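Local atomic coordinates of protein FucU (Bifidobacterium longum subsp. infantis, PDB entry 3MVK), a protein that probably interconverts sugar forms, acting as an L-fucose mutarotase and D-ribose pyranase of the RbsD/FucU family. Residues K3-K15 against V45-A58. Residues are numbered along the deposited sequence; the frame is centred on the assembly and turned at random.
Sequences KGIPKIIPPELLK and VRMDGHGGGEILKA
Ile8 covers one face of the His50 imidazole, its CB 4.0 Å above the ring plane and displaced toward the rim, while its CG2 lies 3.9 Å from CE1 of His50. A water hydrogen-bonds to NE2 of His50, tilted out of the ring plane toward the Ile8 side, and donates to Ile8, its oxygen 2.7 Å from O of Ile8. In this part of the RbsD/FucU fold, Pro6, Ile8 and Ile9 of the N-terminal loop meet Ala58 of helix 52-60, while Pro10 and Leu13 meet Val45 and Met47 of strand 43-47, outermost in this chain's sheet. The His50 ring also stacks on His50 of a second subunit, which places the pair at an interface.

Branching at CB lets Ile8 serve two neighbours: with CG1 wedged between backbone N and carbonyl carbon (chi1 70°), CD1 lies 3.9 Å from CB of Ala58 and also touches Glu54 O. Replacing Ile8 by an alanine, which lacks CG1, CG2 and CD1, would probably open a gap against Ala58 and leave CE1 of the imidazole without its CG2 neighbour. Ala58 is small enough for the Pro6 ring to come close, CB to CB 3.6 Å.

Farther along, Val45 offers CG1 to Pro10 CG, two compact, rigid groups meeting beside the helix start. Met47, present as selenomethionine, flexible and bent at chi2 and chi3, touches both Pro10 and Leu13: SE approaches CD of the Pro10 ring, 3.8 Å away, and CE lies 3.7 Å from Leu13 CD2.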
ATOM      1  N   LYS G   3      12.080  29.384  12.813  1.00 42.69           N
ATOM      2  CA  LYS G   3      11.334  30.593  13.293  1.00 42.47           C
ATOM      3  C   LYS G   3      11.373  31.746  12.281  1.00 42.12           C
ATOM      4  O   LYS G   3      10.591  32.695  12.379  1.00 42.84           O
ATOM      5  CB  LYS G   3      11.840  31.047  14.668  1.00 42.67           C
ATOM      6  N   GLY G   4      12.282  31.662  11.312  1.00 41.48           N
ATOM      7  CA  GLY G   4      12.219  32.522  10.124  1.00 40.25           C
ATOM      8  C   GLY G   4      11.170  32.001   9.143  1.00 39.08           C
ATOM      9  O   GLY G   4      10.840  32.661   8.157  1.00 39.73           O
ATOM     10  N   ILE G   5      10.644  30.810   9.423  1.00 37.46           N
ATOM     11  CA  ILE G   5       9.663  30.151   8.554  1.00 35.45           C
ATOM     12  C   ILE G   5       8.248  30.616   8.906  1.00 33.48           C
ATOM     13  O   ILE G   5       7.866  30.595  10.080  1.00 33.58           O
ATOM     14  CB  ILE G   5       9.751  28.620   8.677  1.00 35.77           C
ATOM     15  CG1 ILE G   5      11.175  28.146   8.382  1.00 37.22           C
ATOM     16  CG2 ILE G   5       8.744  27.923   7.747  1.00 35.13           C
ATOM     17  CD1 ILE G   5      11.517  26.825   9.022  1.00 38.54           C
ATOM     18  N   PRO G   6       7.469  31.044   7.892  1.00 31.30           N
ATOM     19  CA  PRO G   6       6.099  31.482   8.100  1.00 29.77           C
ATOM     20  C   PRO G   6       5.261  30.403   8.775  1.00 28.13           C
ATOM     21  O   PRO G   6       5.271  29.234   8.348  1.00 27.38           O
ATOM     22  CB  PRO G   6       5.600  31.734   6.679  1.00 29.77           C
ATOM     23  CG  PRO G   6       6.826  32.148   5.951  1.00 30.37           C
ATOM     24  CD  PRO G   6       7.900  31.260   6.498  1.00 31.02           C
ATOM     25  N   LYS G   7       4.554  30.808   9.826  1.00 26.73           N
ATOM     26  CA  LYS G   7       3.749  29.905  10.631  1.00 25.31           C
ATOM     27  C   LYS G   7       2.670  29.164   9.839  1.00 24.11           C
ATOM     28  O   LYS G   7       2.274  28.059  10.217  1.00 24.37           O
ATOM     29  CB  LYS G   7       3.099  30.671  11.791  1.00 26.40           C
ATOM     30  N   ILE G   8       2.187  29.749   8.740  1.00 21.15           N
ATOM     31  CA  ILE G   8       1.097  29.104   8.007  1.00 19.68           C
ATOM     32  C   ILE G   8       1.518  27.871   7.186  1.00 18.76           C
ATOM     33  O   ILE G   8       0.662  27.079   6.784  1.00 18.87           O
ATOM     34  CB  ILE G   8       0.285  30.093   7.108  1.00 19.57           C
ATOM     35  CG1 ILE G   8       1.117  30.551   5.915  1.00 20.51           C
ATOM     36  CG2 ILE G   8      -0.272  31.284   7.958  1.00 20.37           C
ATOM     37  CD1 ILE G   8       0.254  31.259   4.855  1.00 21.88           C
ATOM     38  N   ILE G   9       2.817  27.701   6.963  1.00 17.91           N
ATOM     39  CA  ILE G   9       3.303  26.578   6.135  1.00 17.12           C
ATOM     40  C   ILE G   9       3.303  25.273   6.960  1.00 16.52           C
ATOM     41  O   ILE G   9       4.061  25.186   7.938  1.00 16.85           O
ATOM     42  CB  ILE G   9       4.719  26.873   5.569  1.00 17.16           C
ATOM     43  CG1 ILE G   9       4.675  28.121   4.655  1.00 17.34           C
ATOM     44  CG2 ILE G   9       5.285  25.662   4.799  1.00 16.66           C
ATOM     45  CD1 ILE G   9       6.040  28.612   4.200  1.00 21.10           C
ATOM     46  N   PRO G  10       2.475  24.268   6.578  1.00 16.11           N
ATOM     47  CA  PRO G  10       2.467  22.999   7.332  1.00 16.13           C
ATOM     48  C   PRO G  10       3.753  22.195   7.057  1.00 16.11           C
ATOM     49  O   PRO G  10       4.448  22.460   6.053  1.00 16.09           O
ATOM     50  CB  PRO G  10       1.225  22.275   6.802  1.00 15.93           C
ATOM     51  CG  PRO G  10       1.061  22.801   5.382  1.00 17.01           C
ATOM     52  CD  PRO G  10       1.513  24.251   5.449  1.00 15.95           C
ATOM     53  N   PRO G  11       4.085  21.231   7.939  1.00 15.72           N
ATOM     54  CA  PRO G  11       5.357  20.512   7.780  1.00 16.08           C
ATOM     55  C   PRO G  11       5.533  19.844   6.405  1.00 15.74           C
ATOM     56  O   PRO G  11       6.630  19.897   5.870  1.00 14.85           O
ATOM     57  CB  PRO G  11       5.311  19.465   8.898  1.00 15.92           C
ATOM     58  CG  PRO G  11       4.449  20.147   9.983  1.00 15.15           C
ATOM     59  CD  PRO G  11       3.387  20.858   9.184  1.00 15.52           C
ATOM     60  N   GLU G  12       4.477  19.259   5.844  1.00 16.01           N
ATOM     61  CA  GLU G  12       4.556  18.698   4.496  1.00 16.80           C
ATOM     62  C   GLU G  12       4.939  19.708   3.424  1.00 16.54           C
ATOM     63  O   GLU G  12       5.693  19.389   2.503  1.00 16.76           O
ATOM     64  CB  GLU G  12       3.246  18.037   4.108  1.00 17.51           C
ATOM     65  CG  GLU G  12       3.306  17.470   2.688  1.00 21.94           C
ATOM     66  CD  GLU G  12       2.070  16.715   2.296  1.00 28.14           C
ATOM     67  OE1 GLU G  12       1.004  16.915   2.938  1.00 28.36           O
ATOM     68  OE2 GLU G  12       2.178  15.930   1.322  1.00 29.95           O
ATOM     69  N   LEU G  13       4.411  20.921   3.507  1.00 15.46           N
ATOM     70  CA  LEU G  13       4.757  21.909   2.490  1.00 15.35           C
ATOM     71  C   LEU G  13       6.215  22.371   2.666  1.00 15.34           C
ATOM     72  O   LEU G  13       6.917  22.642   1.690  1.00 15.23           O
ATOM     73  CB  LEU G  13       3.780  23.093   2.518  1.00 15.71           C
ATOM     74  CG  LEU G  13       3.999  24.168   1.458  1.00 15.51           C
ATOM     75  CD1 LEU G  13       3.967  23.573   0.044  1.00 15.65           C
ATOM     76  CD2 LEU G  13       2.891  25.214   1.634  1.00 16.92           C
ATOM     77  N   LEU G  14       6.699  22.415   3.906  1.00 15.65           N
ATOM     78  CA  LEU G  14       8.082  22.828   4.128  1.00 16.14           C
ATOM     79  C   LEU G  14       8.987  21.801   3.458  1.00 15.38           C
ATOM     80  O   LEU G  14       9.936  22.175   2.748  1.00 16.36           O
ATOM     81  CB  LEU G  14       8.379  22.964   5.624  1.00 17.55           C
ATOM     82  CG  LEU G  14       9.794  23.383   6.007  1.00 21.01           C
ATOM     83  CD1 LEU G  14      10.203  24.707   5.343  1.00 24.10           C
ATOM     84  CD2 LEU G  14       9.882  23.469   7.524  1.00 25.54           C
ATOM     85  N   LYS G  15       8.655  20.523   3.640  1.00 13.91           N
ATOM     86  CA  LYS G  15       9.393  19.434   2.983  1.00 13.44           C
ATOM     87  C   LYS G  15       9.393  19.603   1.458  1.00 13.68           C
ATOM     88  O   LYS G  15      10.438  19.495   0.802  1.00 13.04           O
ATOM     89  CB  LYS G  15       8.810  18.075   3.356  1.00 13.26           C
ATOM     90  CG  LYS G  15       9.531  16.926   2.669  1.00 15.23           C
ATOM     91  CD  LYS G  15       9.076  15.573   3.238  1.00 17.85           C
ATOM     92  CE  LYS G  15       9.879  14.402   2.665  1.00 20.73           C
ATOM     93  NZ  LYS G  15       9.524  14.055   1.256  1.00 23.11           N
ATOM     94  N   VAL G  45      -1.349  20.072  -1.386  1.00 13.68           N
ATOM     95  CA  VAL G  45      -1.422  20.492   0.007  1.00 14.25           C
ATOM     96  C   VAL G  45      -2.624  21.399   0.176  1.00 14.30           C
ATOM     97  O   VAL G  45      -2.742  22.380  -0.540  1.00 13.69           O
ATOM     98  CB  VAL G  45      -0.117  21.235   0.422  1.00 14.10           C
ATOM     99  CG1 VAL G  45      -0.224  21.752   1.885  1.00 15.60           C
ATOM    100  CG2 VAL G  45       1.114  20.319   0.241  1.00 15.02           C
ATOM    101  N   ARG G  46      -3.524  21.066   1.101  1.00 14.04           N
ATOM    102  CA  ARG G  46      -4.710  21.902   1.342  1.00 15.55           C
ATOM    103  C   ARG G  46      -4.339  23.114   2.166  1.00 16.66           C
ATOM    104  O   ARG G  46      -3.642  22.993   3.193  1.00 17.98           O
ATOM    105  CB  ARG G  46      -5.817  21.155   2.092  1.00 15.66           C
ATOM    106  CG  ARG G  46      -6.308  19.851   1.458  1.00 15.75           C
ATOM    107  CD  ARG G  46      -6.724  19.997   0.004  1.00 16.73           C
ATOM    108  NE  ARG G  46      -7.787  20.993  -0.159  1.00 15.36           N
ATOM    109  CZ  ARG G  46      -8.519  21.108  -1.258  1.00 14.33           C
ATOM    110  NH1 ARG G  46      -8.328  20.268  -2.266  1.00 15.66           N
ATOM    111  NH2 ARG G  46      -9.445  22.064  -1.344  1.00 16.96           N
HETATM  112  N   MSE G  47      -4.823  24.270   1.717  1.00 16.57           N
HETATM  113  CA  MSE G  47      -4.694  25.528   2.464  1.00 16.57           C
HETATM  114  C   MSE G  47      -5.984  26.325   2.363  1.00 16.45           C
HETATM  115  O   MSE G  47      -5.967  27.513   2.051  1.00 16.39           O
HETATM  116  CB  MSE G  47      -3.528  26.319   1.905  1.00 17.90           C
HETATM  117  CG  MSE G  47      -2.310  25.473   1.913  1.00 18.31           C
HETATM  118 SE   MSE G  47      -1.530  25.675   3.631  1.00 32.84          SE
HETATM  119  CE  MSE G  47      -0.328  26.796   2.570  1.00 12.15           C
ATOM    120  N   ASP G  48      -7.091  25.635   2.632  1.00 16.80           N
ATOM    121  CA  ASP G  48      -8.433  26.136   2.324  1.00 18.23           C
ATOM    122  C   ASP G  48      -8.780  27.405   3.065  1.00 18.67           C
ATOM    123  O   ASP G  48      -9.571  28.205   2.570  1.00 20.46           O
ATOM    124  CB  ASP G  48      -9.490  25.062   2.589  1.00 18.41           C
ATOM    125  CG  ASP G  48      -9.386  23.895   1.616  1.00 19.43           C
ATOM    126  OD1 ASP G  48      -8.443  23.095   1.741  1.00 20.63           O
ATOM    127  OD2 ASP G  48     -10.247  23.787   0.727  1.00 21.34           O
ATOM    128  N   GLY G  49      -8.193  27.599   4.238  1.00 18.21           N
ATOM    129  CA  GLY G  49      -8.510  28.804   4.997  1.00 18.63           C
ATOM    130  C   GLY G  49      -7.688  30.033   4.656  1.00 18.55           C
ATOM    131  O   GLY G  49      -7.815  31.048   5.338  1.00 19.14           O
ATOM    132  N   HIS G  50      -6.848  29.955   3.614  1.00 17.94           N
ATOM    133  CA  HIS G  50      -5.898  31.035   3.304  1.00 17.71           C
ATOM    134  C   HIS G  50      -6.072  31.604   1.910  1.00 17.47           C
ATOM    135  O   HIS G  50      -6.442  30.889   0.972  1.00 17.24           O
ATOM    136  CB  HIS G  50      -4.441  30.586   3.487  1.00 18.11           C
ATOM    137  CG  HIS G  50      -4.144  30.075   4.863  1.00 19.61           C
ATOM    138  ND1 HIS G  50      -4.158  30.884   5.980  1.00 22.25           N
ATOM    139  CD2 HIS G  50      -3.827  28.831   5.303  1.00 22.62           C
ATOM    140  CE1 HIS G  50      -3.869  30.160   7.051  1.00 24.43           C
ATOM    141  NE2 HIS G  50      -3.661  28.913   6.667  1.00 23.58           N
ATOM    142  N   GLY G  51      -5.820  32.899   1.795  1.00 16.91           N
ATOM    143  CA  GLY G  51      -5.901  33.569   0.507  1.00 16.18           C
ATOM    144  C   GLY G  51      -4.632  33.430  -0.316  1.00 16.09           C
ATOM    145  O   GLY G  51      -3.595  32.978   0.180  1.00 16.17           O
ATOM    146  N   GLY G  52      -4.709  33.827  -1.588  1.00 15.55           N
ATOM    147  CA  GLY G  52      -3.545  33.728  -2.499  1.00 15.81           C
ATOM    148  C   GLY G  52      -2.378  34.611  -2.086  1.00 15.97           C
ATOM    149  O   GLY G  52      -1.210  34.188  -2.120  1.00 15.76           O
ATOM    150  N   GLY G  53      -2.679  35.844  -1.679  1.00 16.22           N
ATOM    151  CA  GLY G  53      -1.618  36.788  -1.258  1.00 16.56           C
ATOM    152  C   GLY G  53      -0.873  36.322  -0.025  1.00 17.49           C
ATOM    153  O   GLY G  53       0.347  36.366   0.013  1.00 17.16           O
ATOM    154  N   GLU G  54      -1.585  35.829   0.979  1.00 17.81           N
ATOM    155  CA  GLU G  54      -0.881  35.413   2.187  1.00 18.13           C
ATOM    156  C   GLU G  54      -0.036  34.173   1.936  1.00 18.01           C
ATOM    157  O   GLU G  54       1.074  34.053   2.477  1.00 16.50           O
ATOM    158  CB  GLU G  54      -1.800  35.240   3.393  1.00 19.69           C
ATOM    159  CG  GLU G  54      -2.899  34.264   3.221  1.00 23.66           C
ATOM    160  CD  GLU G  54      -3.890  34.301   4.390  1.00 29.92           C
ATOM    161  OE1 GLU G  54      -5.120  34.326   4.132  1.00 31.58           O
ATOM    162  OE2 GLU G  54      -3.431  34.348   5.558  1.00 32.44           O
ATOM    163  N   ILE G  55      -0.535  33.274   1.082  1.00 16.45           N
ATOM    164  CA  ILE G  55       0.261  32.115   0.683  1.00 16.36           C
ATOM    165  C   ILE G  55       1.502  32.533  -0.106  1.00 15.85           C
ATOM    166  O   ILE G  55       2.605  32.069   0.176  1.00 16.44           O
ATOM    167  CB  ILE G  55      -0.574  31.090  -0.102  1.00 16.37           C
ATOM    168  CG1 ILE G  55      -1.624  30.488   0.824  1.00 16.50           C
ATOM    169  CG2 ILE G  55       0.318  29.972  -0.658  1.00 15.73           C
ATOM    170  CD1 ILE G  55      -2.642  29.660   0.120  1.00 16.98           C
ATOM    171  N   LEU G  56       1.329  33.401  -1.099  1.00 15.11           N
ATOM    172  CA  LEU G  56       2.483  33.847  -1.884  1.00 15.90           C
ATOM    173  C   LEU G  56       3.501  34.521  -0.997  1.00 16.48           C
ATOM    174  O   LEU G  56       4.700  34.269  -1.121  1.00 16.68           O
ATOM    175  CB  LEU G  56       2.046  34.808  -2.988  1.00 15.50           C
ATOM    176  CG  LEU G  56       3.173  35.316  -3.881  1.00 14.87           C
ATOM    177  CD1 LEU G  56       3.920  34.178  -4.649  1.00 15.12           C
ATOM    178  CD2 LEU G  56       2.609  36.344  -4.874  1.00 15.35           C
ATOM    179  N   LYS G  57       3.033  35.388  -0.110  1.00 17.53           N
ATOM    180  CA  LYS G  57       3.949  36.123   0.760  1.00 18.61           C
ATOM    181  C   LYS G  57       4.792  35.152   1.599  1.00 18.04           C
ATOM    182  O   LYS G  57       6.004  35.343   1.745  1.00 19.02           O
ATOM    183  CB  LYS G  57       3.186  37.074   1.671  1.00 18.59           C
ATOM    184  CG  LYS G  57       4.074  37.951   2.545  1.00 22.34           C
ATOM    185  CD  LYS G  57       3.200  38.681   3.581  1.00 27.49           C
ATOM    186  CE  LYS G  57       4.057  39.443   4.570  1.00 31.20           C
ATOM    187  NZ  LYS G  57       4.761  40.579   3.909  1.00 33.38           N
ATOM    188  N   ALA G  58       4.157  34.108   2.131  1.00 18.21           N
ATOM    189  CA  ALA G  58       4.843  33.125   2.937  1.00 18.10           C
ATOM    190  C   ALA G  58       5.857  32.325   2.110  1.00 18.17           C
ATOM    191  O   ALA G  58       7.003  32.120   2.532  1.00 18.50           O
ATOM    192  CB  ALA G  58       3.824  32.206   3.621  1.00 18.43           C
TER
HETATM  193  O   HOH W   1      -1.923  26.438   7.224  1.00 30.50           O